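ABC transporter, substrate binding protein (Agrobacterium tumefaciens, PDB 3C9H) probably captures a solute in the periplasm and delivers it to an ABC transporter for uptake, and binds a magnesium ion. Local coordinates at residues Glu163-Ala166 and Lys167-His170; Asp197-Ser200 and Val201-Ala204. One frame throughout, in Å; residues are numbered along the deposited sequence.

Interaction 1 of 2, residues Glu163-Ala166 and Lys167-His170; sequences ERHA and KEVH
His-165 reaches two residues of the turn that follows it, Glu-168 and Val-169. Its CB packs against CG1 of Val-169 at 3.8 Å. With chi1 at -56°, CG lies anti to the carbonyl carbon, beside the backbone N, and the imidazole is turned back toward the preceding helix, where ND1 is hydrogen-bonded to the carbonyl O of Tyr-161 and the ring stacks on that tyrosine. CD2, on the other side of the ring, meets OE1 of Glu-168 at 3.9 Å. The carboxylate oxygen comes up at the ring edge, near its plane, although the two flat groups are turned 33° from each other. NE2 of His-165 is 5.0 Å from the same OE1, too far for a direct bond; if the ring were protonated, the carboxylate would probably stabilise its charge. The backbone supplies the firm link: Val-169 N donates to His-165 O at 3.0 Å, almost straight at 175°. Both methyls of Val-169 lie close to that carbonyl, and CG2 also rests 3.5 Å from Ala-166 O. A water bridges Ala-166 and His-170: it donates to Ala-166 O at 2.6 Å and is hydrogen-bonded to His-170 ND1 at 3.2 Å, lying in the plane of the imidazole at its edge. The arrangement is that of a helix interrupted at its C-terminal end: His-165 leaves helical geometry, and a single short turn follows at the protein surface.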
ATOM      1  N   GLU A 163      24.893  12.878   3.195  1.00 35.15           N
ATOM      2  CA  GLU A 163      25.883  13.834   3.688  1.00 36.69           C
ATOM      3  C   GLU A 163      27.192  13.732   2.898  1.00 37.32           C
ATOM      4  O   GLU A 163      27.681  14.735   2.389  1.00 37.91           O
ATOM      5  CB  GLU A 163      26.090  13.673   5.207  1.00 36.45           C
ATOM      6  CG  GLU A 163      24.910  14.288   5.990  1.00 37.44           C
ATOM      7  CD  GLU A 163      24.763  13.827   7.457  1.00 38.21           C
ATOM      8  OE1 GLU A 163      25.618  13.065   7.979  1.00 39.55           O
ATOM      9  OE2 GLU A 163      23.754  14.244   8.088  1.00 39.83           O
ATOM     10  N   ARG A 164      27.722  12.531   2.733  1.00 37.85           N
ATOM     11  CA  ARG A 164      28.955  12.360   1.961  1.00 38.80           C
ATOM     12  C   ARG A 164      28.829  12.723   0.479  1.00 39.43           C
ATOM     13  O   ARG A 164      29.835  13.059  -0.135  1.00 39.11           O
ATOM     14  CB  ARG A 164      29.519  10.945   2.145  1.00 38.71           C
ATOM     15  CG  ARG A 164      29.958  10.684   3.582  1.00 38.97           C
ATOM     16  CD  ARG A 164      30.595   9.313   3.786  1.00 39.51           C
ATOM     17  NE  ARG A 164      29.626   8.257   3.530  1.00 39.97           N
ATOM     18  CZ  ARG A 164      29.501   7.594   2.381  1.00 40.46           C
ATOM     19  NH1 ARG A 164      30.285   7.841   1.339  1.00 40.40           N
ATOM     20  NH2 ARG A 164      28.560   6.677   2.274  1.00 40.58           N
ATOM     21  N   HIS A 165      27.620  12.680  -0.091  1.00 40.13           N
ATOM     22  CA  HIS A 165      27.408  13.031  -1.503  1.00 40.99           C
ATOM     23  C   HIS A 165      26.476  14.227  -1.696  1.00 41.64           C
ATOM     24  O   HIS A 165      25.708  14.277  -2.666  1.00 41.79           O
ATOM     25  CB  HIS A 165      26.858  11.836  -2.270  1.00 41.12           C
ATOM     26  CG  HIS A 165      27.707  10.611  -2.167  1.00 41.91           C
ATOM     27  ND1 HIS A 165      27.741   9.823  -1.036  1.00 42.46           N
ATOM     28  CD2 HIS A 165      28.564  10.045  -3.048  1.00 43.42           C
ATOM     29  CE1 HIS A 165      28.582   8.824  -1.227  1.00 43.01           C
ATOM     30  NE2 HIS A 165      29.096   8.934  -2.438  1.00 44.02           N
ATOM     31  N   ALA A 166      26.575  15.206  -0.798  1.00 42.58           N
ATOM     32  CA  ALA A 166      25.672  16.364  -0.783  1.00 43.58           C
ATOM     33  C   ALA A 166      25.302  16.913  -2.168  1.00 44.48           C
ATOM     34  O   ALA A 166      24.119  17.099  -2.469  1.00 44.55           O
ATOM     35  CB  ALA A 166      26.258  17.475   0.076  1.00 43.19           C
ATOM     36  N   LYS A 167      26.308  17.167  -3.006  1.00 45.53           N
ATOM     37  CA  LYS A 167      26.083  17.819  -4.306  1.00 46.13           C
ATOM     38  C   LYS A 167      25.491  16.878  -5.336  1.00 46.23           C
ATOM     39  O   LYS A 167      24.625  17.272  -6.105  1.00 47.28           O
ATOM     40  CB  LYS A 167      27.389  18.430  -4.858  1.00 46.87           C
ATOM     41  CG  LYS A 167      27.893  19.629  -4.058  1.00 47.77           C
ATOM     42  CD  LYS A 167      29.221  20.191  -4.616  1.00 48.01           C
ATOM     43  CE  LYS A 167      30.060  20.856  -3.517  1.00 49.01           C
ATOM     44  NZ  LYS A 167      30.744  19.849  -2.631  1.00 50.09           N
ATOM     45  N   GLU A 168      25.949  15.638  -5.363  1.00 46.12           N
ATOM     46  CA  GLU A 168      25.425  14.674  -6.332  1.00 46.00           C
ATOM     47  C   GLU A 168      23.953  14.339  -6.086  1.00 44.81           C
ATOM     48  O   GLU A 168      23.164  14.314  -7.040  1.00 44.93           O
ATOM     49  CB  GLU A 168      26.270  13.388  -6.351  1.00 46.35           C
ATOM     50  CG  GLU A 168      27.584  13.554  -7.122  1.00 49.05           C
ATOM     51  CD  GLU A 168      28.347  12.231  -7.364  1.00 49.66           C
ATOM     52  OE1 GLU A 168      27.971  11.169  -6.787  1.00 54.20           O
ATOM     53  OE2 GLU A 168      29.347  12.275  -8.135  1.00 55.37           O
ATOM     54  N   VAL A 169      23.594  14.087  -4.819  1.00 43.08           N
ATOM     55  CA  VAL A 169      22.234  13.649  -4.450  1.00 41.38           C
ATOM     56  C   VAL A 169      21.195  14.752  -4.430  1.00 39.65           C
ATOM     57  O   VAL A 169      20.005  14.459  -4.434  1.00 38.84           O
ATOM     58  CB  VAL A 169      22.171  12.996  -3.043  1.00 41.35           C
ATOM     59  CG1 VAL A 169      23.076  11.795  -2.978  1.00 41.81           C
ATOM     60  CG2 VAL A 169      22.503  14.013  -1.955  1.00 40.74           C
ATOM     61  N   HIS A 170      21.628  16.009  -4.390  1.00 37.86           N
ATOM     62  CA  HIS A 170      20.708  17.101  -4.103  1.00 36.87           C
ATOM     63  C   HIS A 170      19.587  17.250  -5.140  1.00 35.67           C
ATOM     64  O   HIS A 170      19.848  17.438  -6.325  1.00 35.32           O
ATOM     65  CB  HIS A 170      21.434  18.435  -3.936  1.00 37.37           C
ATOM     66  CG  HIS A 170      20.552  19.502  -3.372  1.00 37.17           C
ATOM     67  ND1 HIS A 170      20.453  19.743  -2.021  1.00 36.81           N
ATOM     68  CD2 HIS A 170      19.674  20.337  -3.970  1.00 37.27           C
ATOM     69  CE1 HIS A 170      19.562  20.694  -1.811  1.00 37.11           C
ATOM     70  NE2 HIS A 170      19.078  21.074  -2.979  1.00 36.76           N
TER
HETATM   71  O   HOH W   1      22.412  17.610  -0.638  1.00 47.10           O

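Interaction 2 of 2, residues Asp197-Ser200 and Val201-Ala204; sequences DIWS and VIKA
Lys-203 N donates to Trp-199 O at 2.8 Å, the shortest of three backbone bonds that join successive turns here, with the donor tilted 25° from the carbonyl plane. They are the i to i+4 bonds of the first turns of helix 198-207, in the solute-binding protein fold. Ser-200 OG has two acceptors within hydrogen-bonding reach, Asp-197 O and Asp-197 OD2, each 2.7 Å away; its one proton could serve either. The chi1 of 63° sets this hydroxyl between the backbone N and the carbonyl carbon of Ser-200, facing back toward the start of the helix. On one flank Ile-198 and Val-201 meet at an angle, the CD1 methyl of Ile-198 lying 3.9 Å from CB of Val-201. On another, Trp-199 and Ile-202 run side by side in the same direction, with Trp-199 CE3 4.1 Å from Ile-202 CG1. One face of the indole carries CG2 of Ile-198, 3.7 Å above the plane and offset toward the rim. Arg-347 of helix 338-353 makes a cation-pi contact with Trp-199, and the same helix packs on Ile-202. Lys-203 lays CB, CG and CD along Trp-199 O, CG at 3.2 Å, before its ammonium group bonds to Ser-354 OG.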
ATOM      1  N   ASP A 197      14.654   8.514  16.402  1.00 46.97           N
ATOM      2  CA  ASP A 197      15.303   9.555  15.604  1.00 45.41           C
ATOM      3  C   ASP A 197      14.990   9.461  14.094  1.00 43.91           C
ATOM      4  O   ASP A 197      15.879   9.653  13.246  1.00 42.72           O
ATOM      5  CB  ASP A 197      16.819   9.513  15.843  1.00 46.22           C
ATOM      6  CG  ASP A 197      17.511  10.807  15.458  1.00 48.03           C
ATOM      7  OD1 ASP A 197      16.856  11.869  15.525  1.00 52.74           O
ATOM      8  OD2 ASP A 197      18.706  10.770  15.085  1.00 52.86           O
ATOM      9  N   ILE A 198      13.728   9.191  13.752  1.00 41.56           N
ATOM     10  CA  ILE A 198      13.304   9.290  12.356  1.00 40.32           C
ATOM     11  C   ILE A 198      13.440  10.719  11.855  1.00 39.16           C
ATOM     12  O   ILE A 198      13.620  10.954  10.657  1.00 37.73           O
ATOM     13  CB  ILE A 198      11.822   8.801  12.132  1.00 39.95           C
ATOM     14  CG1 ILE A 198      11.491   8.724  10.634  1.00 38.54           C
ATOM     15  CG2 ILE A 198      10.826   9.716  12.816  1.00 39.15           C
ATOM     16  CD1 ILE A 198      12.443   7.867   9.818  1.00 37.65           C
ATOM     17  N   TRP A 199      13.355  11.680  12.772  1.00 38.57           N
ATOM     18  CA  TRP A 199      13.381  13.087  12.384  1.00 38.63           C
ATOM     19  C   TRP A 199      14.739  13.522  11.835  1.00 37.73           C
ATOM     20  O   TRP A 199      14.805  14.372  10.955  1.00 37.39           O
ATOM     21  CB  TRP A 199      12.910  13.969  13.552  1.00 39.02           C
ATOM     22  CG  TRP A 199      11.538  13.558  13.949  1.00 39.34           C
ATOM     23  CD1 TRP A 199      11.172  12.831  15.042  1.00 39.36           C
ATOM     24  CD2 TRP A 199      10.356  13.768  13.189  1.00 39.47           C
ATOM     25  NE1 TRP A 199       9.819  12.610  15.026  1.00 39.13           N
ATOM     26  CE2 TRP A 199       9.293  13.176  13.896  1.00 39.15           C
ATOM     27  CE3 TRP A 199      10.088  14.411  11.976  1.00 40.05           C
ATOM     28  CZ2 TRP A 199       7.984  13.206  13.432  1.00 39.29           C
ATOM     29  CZ3 TRP A 199       8.794  14.448  11.522  1.00 40.14           C
ATOM     30  CH2 TRP A 199       7.754  13.844  12.250  1.00 40.02           C
ATOM     31  N   SER A 200      15.811  12.908  12.318  1.00 37.22           N
ATOM     32  CA  SER A 200      17.126  13.127  11.704  1.00 36.50           C
ATOM     33  C   SER A 200      17.122  12.675  10.232  1.00 35.22           C
ATOM     34  O   SER A 200      17.711  13.347   9.369  1.00 34.04           O
ATOM     35  CB  SER A 200      18.237  12.429  12.498  1.00 37.03           C
ATOM     36  OG  SER A 200      18.061  11.018  12.498  1.00 38.43           O
ATOM     37  N   VAL A 201      16.450  11.556   9.951  1.00 33.81           N
ATOM     38  CA  VAL A 201      16.285  11.093   8.567  1.00 33.20           C
ATOM     39  C   VAL A 201      15.475  12.102   7.740  1.00 32.07           C
ATOM     40  O   VAL A 201      15.901  12.492   6.664  1.00 30.80           O
ATOM     41  CB  VAL A 201      15.617   9.689   8.477  1.00 33.12           C
ATOM     42  CG1 VAL A 201      15.437   9.251   6.998  1.00 32.01           C
ATOM     43  CG2 VAL A 201      16.428   8.643   9.262  1.00 33.03           C
ATOM     44  N   ILE A 202      14.328  12.539   8.258  1.00 31.47           N
ATOM     45  CA  ILE A 202      13.481  13.500   7.541  1.00 31.79           C
ATOM     46  C   ILE A 202      14.242  14.804   7.288  1.00 31.02           C
ATOM     47  O   ILE A 202      14.235  15.349   6.179  1.00 30.12           O
ATOM     48  CB  ILE A 202      12.147  13.784   8.310  1.00 31.95           C
ATOM     49  CG1 ILE A 202      11.380  12.484   8.563  1.00 31.78           C
ATOM     50  CG2 ILE A 202      11.257  14.739   7.528  1.00 31.69           C
ATOM     51  CD1 ILE A 202      11.352  11.561   7.346  1.00 31.47           C
ATOM     52  N   LYS A 203      14.927  15.289   8.316  1.00 31.75           N
ATOM     53  CA  LYS A 203      15.753  16.500   8.183  1.00 32.19           C
ATOM     54  C   LYS A 203      16.839  16.336   7.112  1.00 31.29           C
ATOM     55  O   LYS A 203      16.942  17.170   6.215  1.00 31.12           O
ATOM     56  CB  LYS A 203      16.364  16.889   9.532  1.00 32.87           C
ATOM     57  CG  LYS A 203      15.327  17.450  10.515  1.00 34.10           C
ATOM     58  CD  LYS A 203      15.865  17.527  11.952  1.00 35.19           C
ATOM     59  CE  LYS A 203      14.797  18.046  12.963  1.00 38.12           C
ATOM     60  NZ  LYS A 203      14.349  19.481  12.702  1.00 39.96           N
ATOM     61  N   ALA A 204      17.607  15.246   7.180  1.00 30.78           N
ATOM     62  CA  ALA A 204      18.614  14.948   6.142  1.00 30.20           C
ATOM     63  C   ALA A 204      18.015  14.956   4.732  1.00 29.76           C
ATOM     64  O   ALA A 204      18.632  15.481   3.803  1.00 29.13           O
ATOM     65  CB  ALA A 204      19.302  13.621   6.412  1.00 29.82           C
TER

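In the fold
From the N terminus, the chain reaches interaction 1 first, where helix 155-164 gives way to the short, weakly bonded helix 166-169. Strand 173-176 and helix 183-194 follow before interaction 2 opens helix 198-207. Each contact closes only a local loop within its own eight residues, so the two stand in series, neither nesting nor crossing. Their centres are about 16 Å apart and their nearest atoms about 5 Å, without touching. Helix 155-164 connects them: Val-169 packs on its Tyr-161 and Leu-162, while Val-201 and Ala-204 pack on its Val-159. Interaction 2 also reaches helices 183-194 and 338-353, bringing the C-terminal helix into this group.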